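Local coordinates for phosphotriesterase homology protein (Escherichia coli, PDB 1BF6) that hydrolyses phosphorylated glyceryl acetates and also aromatic acetates and propionates, as a two-zinc enzyme of the phosphotriesterase family, at residues V77-D85 / L117-S128; G6-D17 / V47-M58. All coordinates share one frame; numbering follows the deposited sequence.

Contact 1: residues V77-D85 / L117-S128; sequences VACTGYYQD and LKAGIIAEIGTS. With ZN (zinc ion), chain C; ZN (zinc ion), chain D.
C79 CB sits at the apolar centre, with I121 CG2 3.6 Å away and A123 CB 3.7 Å away. Past the backbone, A119 puts its methyl against T80, CB to CB 3.7 Å. Toward the N-terminal end of 77-85, A78 CB faces L117 CD2, and V77 CG1 lies by the CA of G120, where a side chain would collide with it.

Strands 77-80 and 122-126 run the same way but splay, the axes of these short segments 68° apart. T80 forms the clearest bridge: its N bonds to I121 O, and its O takes A123 N at 2.8 Å. Further on, Y83 O receives G126 N at 2.7 Å, tying the loop after strand 75-80 to the end of strand 122-126.

E124, entered through a cis peptide, holds both zinc ions, OE1 binding one at 2.2 Å and OE2 the other at 2.4 Å. H11, H13 and D242 also bind the OE2 zinc, H157 and H185 the OE1 zinc. Y83 lies alongside E124, its ring plane 63° from the carboxylate, because its CG is turned anti to the backbone N (chi1 -165°); Q84 CG packs over one face of the ring. Replacing Y83 by an alanine would probably open a gap beside E124 CG and OE1 and leave Q84 CG with no ring to rest on. At the polar edge a water gives hydrogen bonds to Q84 OE1 and S128 OG, and the latter also bonds to E136.

This is a neighbouring pair of strands in the TIM barrel, linked by a beta-alpha-beta crossover: helix 97-109 packs on T80 and I122, helix 134-150 on I125, and strand 154-157 touches I121, A123 and I125.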
loop_
_atom_site.group_PDB
_atom_site.type_symbol
_atom_site.label_atom_id
_atom_site.label_comp_id
_atom_site.label_asym_id
_atom_site.label_seq_id
_atom_site.Cartn_x
_atom_site.Cartn_y
_atom_site.Cartn_z
ATOM N N VAL A 77 -2.825 -5.028 8.892
ATOM C CA VAL A 77 -3.198 -6.007 7.883
ATOM C C VAL A 77 -1.936 -6.348 7.092
ATOM O O VAL A 77 -1.385 -5.490 6.401
ATOM C CB VAL A 77 -4.274 -5.471 6.912
ATOM C CG1 VAL A 77 -4.565 -6.511 5.818
ATOM C CG2 VAL A 77 -5.555 -5.117 7.689
ATOM N N ALA A 78 -1.471 -7.588 7.239
ATOM C CA ALA A 78 -0.284 -8.085 6.542
ATOM C C ALA A 78 -0.574 -8.474 5.083
ATOM O O ALA A 78 -1.731 -8.670 4.703
ATOM C CB ALA A 78 0.299 -9.269 7.312
ATOM N N CYS A 79 0.471 -8.574 4.261
ATOM C CA CYS A 79 0.291 -8.931 2.850
ATOM C C CYS A 79 1.093 -10.152 2.387
ATOM O O CYS A 79 1.921 -10.702 3.125
ATOM C CB CYS A 79 0.656 -7.749 1.952
ATOM S SG CYS A 79 2.446 -7.376 1.863
ATOM N N THR A 80 0.801 -10.584 1.163
ATOM C CA THR A 80 1.504 -11.701 0.522
ATOM C C THR A 80 1.709 -11.339 -0.946
ATOM O O THR A 80 0.845 -10.706 -1.565
ATOM C CB THR A 80 0.726 -13.062 0.607
ATOM O OG1 THR A 80 1.492 -14.073 -0.070
ATOM C CG2 THR A 80 -0.649 -12.970 -0.053
ATOM N N GLY A 81 2.867 -11.700 -1.500
ATOM C CA GLY A 81 3.120 -11.410 -2.902
ATOM C C GLY A 81 4.594 -11.313 -3.248
ATOM O O GLY A 81 5.446 -11.787 -2.497
ATOM N N TYR A 82 4.873 -10.766 -4.422
ATOM C CA TYR A 82 6.241 -10.549 -4.894
ATOM C C TYR A 82 6.318 -9.098 -5.368
ATOM O O TYR A 82 5.382 -8.579 -5.989
ATOM C CB TYR A 82 6.629 -11.550 -5.990
ATOM C CG TYR A 82 6.997 -12.913 -5.424
ATOM C CD1 TYR A 82 6.020 -13.891 -5.204
ATOM C CD2 TYR A 82 8.321 -13.211 -5.071
ATOM C CE1 TYR A 82 6.348 -15.124 -4.642
ATOM C CE2 TYR A 82 8.663 -14.445 -4.512
ATOM C CZ TYR A 82 7.671 -15.397 -4.296
ATOM O OH TYR A 82 7.994 -16.595 -3.693
ATOM N N TYR A 83 7.449 -8.460 -5.076
ATOM C CA TYR A 83 7.679 -7.041 -5.353
ATOM C C TYR A 83 7.783 -6.550 -6.800
ATOM O O TYR A 83 6.793 -6.115 -7.375
ATOM C CB TYR A 83 8.871 -6.593 -4.508
ATOM C CG TYR A 83 9.056 -5.097 -4.371
ATOM C CD1 TYR A 83 7.987 -4.217 -4.504
ATOM C CD2 TYR A 83 10.322 -4.570 -4.113
ATOM C CE1 TYR A 83 8.175 -2.846 -4.387
ATOM C CE2 TYR A 83 10.522 -3.212 -3.989
ATOM C CZ TYR A 83 9.451 -2.351 -4.132
ATOM O OH TYR A 83 9.683 -1.000 -4.050
ATOM N N GLN A 84 8.993 -6.480 -7.343
ATOM C CA GLN A 84 9.201 -6.054 -8.724
ATOM C C GLN A 84 10.442 -6.762 -9.261
ATOM O O GLN A 84 11.205 -7.362 -8.495
ATOM C CB GLN A 84 9.325 -4.534 -8.864
ATOM C CG GLN A 84 10.349 -3.901 -7.969
ATOM C CD GLN A 84 10.524 -2.437 -8.272
ATOM O OE1 GLN A 84 10.828 -2.059 -9.400
ATOM N NE2 GLN A 84 10.333 -1.598 -7.262
ATOM N N ASP A 85 10.615 -6.687 -10.572
ATOM C CA ASP A 85 11.702 -7.371 -11.267
ATOM C C ASP A 85 13.081 -7.356 -10.618
ATOM O O ASP A 85 13.640 -8.417 -10.316
ATOM C CB ASP A 85 11.795 -6.909 -12.711
ATOM C CG ASP A 85 12.462 -7.938 -13.584
ATOM O OD1 ASP A 85 11.771 -8.888 -14.019
ATOM O OD2 ASP A 85 13.690 -7.840 -13.781
ATOM N N LEU A 117 -0.474 -15.183 12.450
ATOM C CA LEU A 117 -0.927 -14.081 11.597
ATOM C C LEU A 117 -1.066 -14.549 10.142
ATOM O O LEU A 117 -0.240 -15.324 9.656
ATOM C CB LEU A 117 0.060 -12.890 11.682
ATOM C CG LEU A 117 -0.271 -11.594 10.920
ATOM C CD1 LEU A 117 -1.633 -11.051 11.377
ATOM C CD2 LEU A 117 0.810 -10.539 11.133
ATOM N N LYS A 118 -2.112 -14.080 9.457
ATOM C CA LYS A 118 -2.356 -14.438 8.060
ATOM C C LYS A 118 -2.349 -13.197 7.196
ATOM O O LYS A 118 -2.690 -12.111 7.669
ATOM C CB LYS A 118 -3.728 -15.120 7.904
ATOM C CG LYS A 118 -3.864 -16.450 8.626
ATOM C CD LYS A 118 -5.299 -16.937 8.608
ATOM C CE LYS A 118 -5.454 -18.227 9.405
ATOM N NZ LYS A 118 -5.060 -18.033 10.827
ATOM N N ALA A 119 -1.982 -13.356 5.926
ATOM C CA ALA A 119 -1.997 -12.238 4.993
ATOM C C ALA A 119 -3.461 -11.893 4.675
ATOM O O ALA A 119 -4.285 -12.789 4.419
ATOM C CB ALA A 119 -1.248 -12.592 3.710
ATOM N N GLY A 120 -3.789 -10.604 4.742
ATOM C CA GLY A 120 -5.138 -10.161 4.450
ATOM C C GLY A 120 -5.293 -9.511 3.091
ATOM O O GLY A 120 -6.411 -9.157 2.706
ATOM N N ILE A 121 -4.195 -9.367 2.343
ATOM C CA ILE A 121 -4.222 -8.735 1.025
ATOM C C ILE A 121 -3.028 -9.246 0.203
ATOM O O ILE A 121 -2.033 -9.690 0.777
ATOM C CB ILE A 121 -4.156 -7.157 1.167
ATOM C CG1 ILE A 121 -4.474 -6.457 -0.151
ATOM C CG2 ILE A 121 -2.778 -6.718 1.675
ATOM C CD1 ILE A 121 -4.761 -4.957 0.006
ATOM N N ILE A 122 -3.186 -9.277 -1.117
ATOM C CA ILE A 122 -2.125 -9.709 -2.045
ATOM C C ILE A 122 -1.491 -8.381 -2.407
ATOM O O ILE A 122 -2.056 -7.584 -3.166
ATOM C CB ILE A 122 -2.703 -10.380 -3.304
ATOM C CG1 ILE A 122 -3.439 -11.670 -2.919
ATOM C CG2 ILE A 122 -1.594 -10.611 -4.339
ATOM C CD1 ILE A 122 -4.491 -12.063 -3.909
ATOM N N ALA A 123 -0.274 -8.168 -1.928
ATOM C CA ALA A 123 0.314 -6.837 -2.130
ATOM C C ALA A 123 1.812 -6.823 -1.800
ATOM O O ALA A 123 2.222 -7.778 -1.180
ATOM C CB ALA A 123 -0.328 -5.917 -1.068
ATOM N N GLU A 124 2.633 -5.772 -1.842
ATOM C CA GLU A 124 2.580 -4.833 -2.874
ATOM C C GLU A 124 3.107 -5.432 -4.184
ATOM O O GLU A 124 4.275 -5.839 -4.137
ATOM C CB GLU A 124 3.090 -3.375 -2.732
ATOM C CG GLU A 124 4.590 -3.298 -2.378
ATOM C CD GLU A 124 4.925 -1.760 -2.277
ATOM O OE1 GLU A 124 4.667 -1.373 -3.379
ATOM O OE2 GLU A 124 5.354 -1.692 -1.147
ATOM N N ILE A 125 2.246 -5.707 -5.157
ATOM C CA ILE A 125 2.733 -6.313 -6.380
ATOM C C ILE A 125 3.035 -5.228 -7.386
ATOM O O ILE A 125 2.160 -4.458 -7.786
ATOM C CB ILE A 125 1.790 -7.447 -6.883
ATOM C CG1 ILE A 125 0.422 -6.911 -7.266
ATOM C CG2 ILE A 125 1.597 -8.495 -5.758
ATOM C CD1 ILE A 125 -0.465 -7.973 -7.929
ATOM N N GLY A 126 4.312 -5.121 -7.737
ATOM C CA GLY A 126 4.708 -4.069 -8.644
ATOM C C GLY A 126 5.233 -4.371 -10.025
ATOM O O GLY A 126 5.484 -5.520 -10.412
ATOM N N THR A 127 5.330 -3.298 -10.792
ATOM C CA THR A 127 5.862 -3.342 -12.134
ATOM C C THR A 127 7.003 -2.323 -12.185
ATOM O O THR A 127 7.110 -1.442 -11.315
ATOM C CB THR A 127 4.788 -3.031 -13.197
ATOM O OG1 THR A 127 4.090 -1.831 -12.843
ATOM C CG2 THR A 127 3.790 -4.197 -13.318
ATOM N N SER A 128 7.874 -2.468 -13.176
ATOM C CA SER A 128 9.024 -1.582 -13.326
ATOM C C SER A 128 8.641 -0.247 -13.957
ATOM O O SER A 128 7.507 -0.060 -14.403
ATOM C CB SER A 128 10.116 -2.282 -14.154
ATOM O OG SER A 128 10.660 -3.373 -13.434
HETATM ZN ZN ZN C . 5.642 0.495 -0.258
HETATM ZN ZN ZN D . 5.692 0.559 -3.607
HETATM O O HOH W 1 -3.374 -9.537 7.971
HETATM O O HOH W 2 12.307 -3.631 -10.901
#

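Contact 2: residues G6-D17 / V47-M58; sequences GYTLAHEHLHID and VRNVIEMTNRYM. With ZN (zinc ion), chain C.
H13 ND1 gives its proton to T54 OG1 at 2.7 Å, a nearly straight bond (174°) that lies in the ring plane. The threonine hydroxyl donates to E52 OE2. That oxygen takes three donors: T54 OG1 on its syn side, L14 N at 2.8 Å on the anti lone pair, and H15 N at 3.3 Å, 29° out of the carboxylate plane. E52 OE1 accepts T54 N from above that plane.

Upstream, the parallel strands pair through a bulge, where Y7 O takes both R48 N (2.9 Å) and N49 N (3.1 Å). N49 ND2 reaches T8 OG1 at 3.0 Å and also serves D3 O. A second bulge lies between L9 and E12; beyond it E12 N bonds to I51 O and E12 O takes M53 N, while the E12 carboxylate turns to S240 and M241.

M53 lies over one face of H11, whose NE2 binds the zinc at 2.3 Å; H13 NE2 binds it at 2.2 Å. With CG anti to the carbonyl carbon (chi1 -65°), H13 brings ND1 to T54, which fixes the ring's rotation, and NE2 to the metal, while the buried E52 carboxylate, acting through the hydroxyl, would probably make the ring a stronger donor to zinc.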
loop_
_atom_site.group_PDB
_atom_site.type_symbol
_atom_site.label_atom_id
_atom_site.label_comp_id
_atom_site.label_asym_id
_atom_site.label_seq_id
_atom_site.Cartn_x
_atom_site.Cartn_y
_atom_site.Cartn_z
ATOM N N GLY A 6 -12.369 3.687 12.692
ATOM C CA GLY A 6 -11.203 4.559 12.658
ATOM C C GLY A 6 -10.584 4.720 11.282
ATOM O O GLY A 6 -11.020 4.083 10.323
ATOM N N TYR A 7 -9.556 5.562 11.186
ATOM C CA TYR A 7 -8.858 5.810 9.930
ATOM C C TYR A 7 -7.931 4.652 9.548
ATOM O O TYR A 7 -7.469 3.893 10.409
ATOM C CB TYR A 7 -8.022 7.084 10.027
ATOM C CG TYR A 7 -8.818 8.368 10.168
ATOM C CD1 TYR A 7 -10.036 8.541 9.501
ATOM C CD2 TYR A 7 -8.313 9.437 10.905
ATOM C CE1 TYR A 7 -10.720 9.748 9.558
ATOM C CE2 TYR A 7 -8.987 10.644 10.970
ATOM C CZ TYR A 7 -10.187 10.796 10.295
ATOM O OH TYR A 7 -10.856 11.990 10.357
ATOM N N THR A 8 -7.630 4.567 8.257
ATOM C CA THR A 8 -6.759 3.524 7.728
ATOM C C THR A 8 -5.708 4.122 6.789
ATOM O O THR A 8 -6.043 4.899 5.883
ATOM C CB THR A 8 -7.586 2.458 6.922
ATOM O OG1 THR A 8 -8.515 1.800 7.786
ATOM C CG2 THR A 8 -6.659 1.422 6.277
ATOM N N LEU A 9 -4.435 3.798 7.038
ATOM C CA LEU A 9 -3.332 4.233 6.168
ATOM C C LEU A 9 -3.238 3.047 5.196
ATOM O O LEU A 9 -2.880 1.945 5.591
ATOM C CB LEU A 9 -2.036 4.407 6.967
ATOM C CG LEU A 9 -1.755 5.830 7.484
ATOM C CD1 LEU A 9 -2.933 6.382 8.264
ATOM C CD2 LEU A 9 -0.486 5.837 8.324
ATOM N N ALA A 10 -3.596 3.299 3.943
ATOM C CA ALA A 10 -3.679 2.269 2.902
ATOM C C ALA A 10 -2.399 1.627 2.371
ATOM O O ALA A 10 -2.471 0.608 1.683
ATOM C CB ALA A 10 -4.500 2.809 1.730
ATOM N N HIS A 11 -1.240 2.198 2.692
ATOM C CA HIS A 11 0.027 1.667 2.172
ATOM C C HIS A 11 1.209 2.096 3.023
ATOM O O HIS A 11 1.741 3.190 2.846
ATOM C CB HIS A 11 0.243 2.169 0.749
ATOM C CG HIS A 11 1.408 1.531 0.054
ATOM N ND1 HIS A 11 1.288 0.741 -1.073
ATOM C CD2 HIS A 11 2.733 1.556 0.354
ATOM C CE1 HIS A 11 2.504 0.320 -1.425
ATOM N NE2 HIS A 11 3.408 0.787 -0.591
ATOM N N GLU A 12 1.640 1.207 3.906
ATOM C CA GLU A 12 2.750 1.488 4.800
ATOM C C GLU A 12 3.652 0.282 5.006
ATOM O O GLU A 12 3.321 -0.847 4.626
ATOM C CB GLU A 12 2.218 1.891 6.181
ATOM C CG GLU A 12 1.351 3.138 6.199
ATOM C CD GLU A 12 2.066 4.361 5.681
ATOM O OE1 GLU A 12 3.313 4.427 5.756
ATOM O OE2 GLU A 12 1.377 5.272 5.190
ATOM N N HIS A 13 4.801 0.541 5.618
ATOM C CA HIS A 13 5.741 -0.500 5.975
ATOM C C HIS A 13 6.075 -0.276 7.428
ATOM O O HIS A 13 6.378 0.852 7.811
ATOM C CB HIS A 13 7.020 -0.400 5.149
ATOM C CG HIS A 13 6.804 -0.653 3.699
ATOM N ND1 HIS A 13 6.695 -1.912 3.149
ATOM C CD2 HIS A 13 6.573 0.215 2.687
ATOM C CE1 HIS A 13 6.398 -1.772 1.861
ATOM N NE2 HIS A 13 6.317 -0.500 1.542
ATOM N N LEU A 14 5.918 -1.315 8.244
ATOM C CA LEU A 14 6.256 -1.259 9.666
ATOM C C LEU A 14 7.584 -1.984 9.868
ATOM O O LEU A 14 8.373 -1.639 10.753
ATOM C CB LEU A 14 5.158 -1.898 10.510
ATOM C CG LEU A 14 3.820 -1.170 10.365
ATOM C CD1 LEU A 14 2.822 -1.774 11.332
ATOM C CD2 LEU A 14 4.011 0.313 10.646
ATOM N N HIS A 15 7.795 -3.033 9.073
ATOM C CA HIS A 15 9.033 -3.775 9.122
ATOM C C HIS A 15 9.378 -4.225 7.717
ATOM O O HIS A 15 8.758 -5.136 7.163
ATOM C CB HIS A 15 8.976 -4.977 10.061
ATOM C CG HIS A 15 10.274 -5.720 10.142
ATOM N ND1 HIS A 15 10.823 -6.373 9.060
ATOM C CD2 HIS A 15 11.149 -5.884 11.163
ATOM C CE1 HIS A 15 11.981 -6.908 9.409
ATOM N NE2 HIS A 15 12.201 -6.627 10.681
ATOM N N ILE A 16 10.348 -3.534 7.137
ATOM C CA ILE A 16 10.817 -3.828 5.798
ATOM C C ILE A 16 12.331 -3.778 5.837
ATOM O O ILE A 16 12.914 -3.017 6.618
ATOM C CB ILE A 16 10.262 -2.823 4.753
ATOM C CG1 ILE A 16 10.786 -3.169 3.361
ATOM C CG2 ILE A 16 10.607 -1.378 5.137
ATOM C CD1 ILE A 16 10.157 -2.373 2.243
ATOM N N ASP A 17 12.963 -4.638 5.046
ATOM C CA ASP A 17 14.416 -4.686 4.987
ATOM C C ASP A 17 14.914 -4.901 3.565
ATOM O O ASP A 17 14.999 -6.038 3.095
ATOM C CB ASP A 17 14.963 -5.785 5.912
ATOM C CG ASP A 17 16.493 -5.738 6.060
ATOM O OD1 ASP A 17 17.147 -4.898 5.411
ATOM O OD2 ASP A 17 17.043 -6.543 6.841
ATOM N N VAL A 47 -6.443 7.037 13.885
ATOM C CA VAL A 47 -6.071 5.901 13.040
ATOM C C VAL A 47 -6.221 4.617 13.828
ATOM O O VAL A 47 -5.776 4.528 14.978
ATOM C CB VAL A 47 -4.608 6.014 12.525
ATOM C CG1 VAL A 47 -4.217 4.737 11.724
ATOM C CG2 VAL A 47 -4.468 7.248 11.630
ATOM N N ARG A 48 -6.833 3.610 13.209
ATOM C CA ARG A 48 -7.013 2.327 13.869
ATOM C C ARG A 48 -6.403 1.156 13.072
ATOM O O ARG A 48 -6.051 0.138 13.659
ATOM C CB ARG A 48 -8.503 2.072 14.151
ATOM C CG ARG A 48 -9.105 3.016 15.191
ATOM C CD ARG A 48 -8.494 2.753 16.564
ATOM N NE ARG A 48 -9.030 3.636 17.604
ATOM C CZ ARG A 48 -8.499 4.808 17.956
ATOM N NH1 ARG A 48 -7.406 5.272 17.360
ATOM N NH2 ARG A 48 -9.076 5.524 18.905
ATOM N N ASN A 49 -6.236 1.345 11.763
ATOM C CA ASN A 49 -5.689 0.299 10.874
ATOM C C ASN A 49 -4.557 0.775 9.967
ATOM O O ASN A 49 -4.593 1.887 9.444
ATOM C CB ASN A 49 -6.793 -0.246 9.954
ATOM C CG ASN A 49 -8.109 -0.455 10.677
ATOM O OD1 ASN A 49 -8.264 -1.396 11.451
ATOM N ND2 ASN A 49 -9.049 0.455 10.452
ATOM N N VAL A 50 -3.610 -0.125 9.701
ATOM C CA VAL A 50 -2.485 0.154 8.804
ATOM C C VAL A 50 -2.351 -1.078 7.916
ATOM O O VAL A 50 -2.240 -2.179 8.439
ATOM C CB VAL A 50 -1.123 0.344 9.557
ATOM C CG1 VAL A 50 0.024 0.446 8.539
ATOM C CG2 VAL A 50 -1.152 1.630 10.406
ATOM N N ILE A 51 -2.389 -0.871 6.599
ATOM C CA ILE A 51 -2.240 -1.956 5.625
ATOM C C ILE A 51 -0.736 -2.040 5.299
ATOM O O ILE A 51 -0.179 -1.174 4.617
ATOM C CB ILE A 51 -3.047 -1.687 4.326
ATOM C CG1 ILE A 51 -4.448 -1.140 4.660
ATOM C CG2 ILE A 51 -3.183 -2.995 3.503
ATOM C CD1 ILE A 51 -5.296 -2.031 5.571
ATOM N N GLU A 52 -0.096 -3.072 5.830
ATOM C CA GLU A 52 1.333 -3.286 5.660
ATOM C C GLU A 52 1.650 -3.960 4.316
ATOM O O GLU A 52 1.174 -5.067 4.030
ATOM C CB GLU A 52 1.848 -4.067 6.864
ATOM C CG GLU A 52 3.192 -3.576 7.397
ATOM C CD GLU A 52 4.370 -4.173 6.661
ATOM O OE1 GLU A 52 4.168 -5.143 5.899
ATOM O OE2 GLU A 52 5.506 -3.686 6.856
ATOM N N MET A 53 2.499 -3.292 3.532
ATOM C CA MET A 53 2.870 -3.700 2.176
ATOM C C MET A 53 4.155 -4.496 1.960
ATOM O O MET A 53 4.597 -4.649 0.812
ATOM C CB MET A 53 2.950 -2.444 1.309
ATOM C CG MET A 53 1.673 -1.611 1.270
ATOM S SD MET A 53 0.395 -2.328 0.195
ATOM C CE MET A 53 -0.609 -3.024 1.382
ATOM N N THR A 54 4.758 -4.970 3.039
ATOM C CA THR A 54 6.012 -5.718 2.954
ATOM C C THR A 54 5.739 -7.207 2.745
ATOM O O THR A 54 5.305 -7.873 3.672
ATOM C CB THR A 54 6.859 -5.580 4.266
ATOM O OG1 THR A 54 6.995 -4.195 4.625
ATOM C CG2 THR A 54 8.250 -6.173 4.080
ATOM N N ASN A 55 5.958 -7.714 1.529
ATOM C CA ASN A 55 5.774 -9.148 1.309
ATOM C C ASN A 55 7.036 -9.918 1.752
ATOM O O ASN A 55 8.051 -9.308 2.147
ATOM C CB ASN A 55 5.280 -9.506 -0.114
ATOM C CG ASN A 55 5.950 -8.720 -1.215
ATOM O OD1 ASN A 55 7.173 -8.721 -1.350
ATOM N ND2 ASN A 55 5.138 -8.102 -2.069
ATOM N N ARG A 56 6.970 -11.246 1.737
ATOM C CA ARG A 56 8.079 -12.057 2.231
ATOM C C ARG A 56 9.514 -11.635 1.920
ATOM O O ARG A 56 10.292 -11.360 2.837
ATOM C CB ARG A 56 7.887 -13.535 1.871
ATOM C CG ARG A 56 8.953 -14.410 2.490
ATOM C CD ARG A 56 8.614 -15.882 2.397
ATOM N NE ARG A 56 9.739 -16.690 2.854
ATOM C CZ ARG A 56 9.746 -18.017 2.898
ATOM N NH1 ARG A 56 8.676 -18.703 2.520
ATOM N NH2 ARG A 56 10.844 -18.663 3.285
ATOM N N TYR A 57 9.843 -11.561 0.636
ATOM C CA TYR A 57 11.191 -11.231 0.205
ATOM C C TYR A 57 11.576 -9.755 0.176
ATOM O O TYR A 57 12.597 -9.368 -0.404
ATOM C CB TYR A 57 11.504 -11.965 -1.092
ATOM C CG TYR A 57 11.368 -13.469 -0.909
ATOM C CD1 TYR A 57 12.395 -14.220 -0.330
ATOM C CD2 TYR A 57 10.176 -14.131 -1.244
ATOM C CE1 TYR A 57 12.240 -15.594 -0.078
ATOM C CE2 TYR A 57 10.018 -15.500 -0.998
ATOM C CZ TYR A 57 11.049 -16.221 -0.416
ATOM O OH TYR A 57 10.889 -17.568 -0.172
ATOM N N MET A 58 10.746 -8.943 0.829
ATOM C CA MET A 58 10.994 -7.520 0.983
ATOM C C MET A 58 11.462 -7.355 2.432
ATOM O O MET A 58 11.800 -6.252 2.871
ATOM C CB MET A 58 9.714 -6.705 0.753
ATOM C CG MET A 58 9.361 -6.474 -0.710
ATOM S SD MET A 58 7.696 -5.799 -0.920
ATOM C CE MET A 58 8.005 -4.023 -0.601
HETATM ZN ZN ZN C . 5.642 0.495 -0.258
#

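Overall arrangement
Both contacts lie in the core, their centres about 10 Å apart, and each joins consecutive parallel strands of the barrel. Strand 75-80 connects them: it is paired with 122-126 in contact 1 and flanks 47-52 of contact 2, where V77 N and O probably bond to V50 O and E52 N, respectively. The pairing differs: 7-9 and 47-52 run side by side, 28° apart, and 7-12 passes two bulges against 47-52, whereas the strands of contact 1 splay widely. So does the metal chemistry. Contact 2 offers two histidines to one zinc, one backed by a buried hydroxyl and carboxylate; contact 1 offers a single carboxylate that spans this zinc and the second, flanked by an aromatic ring.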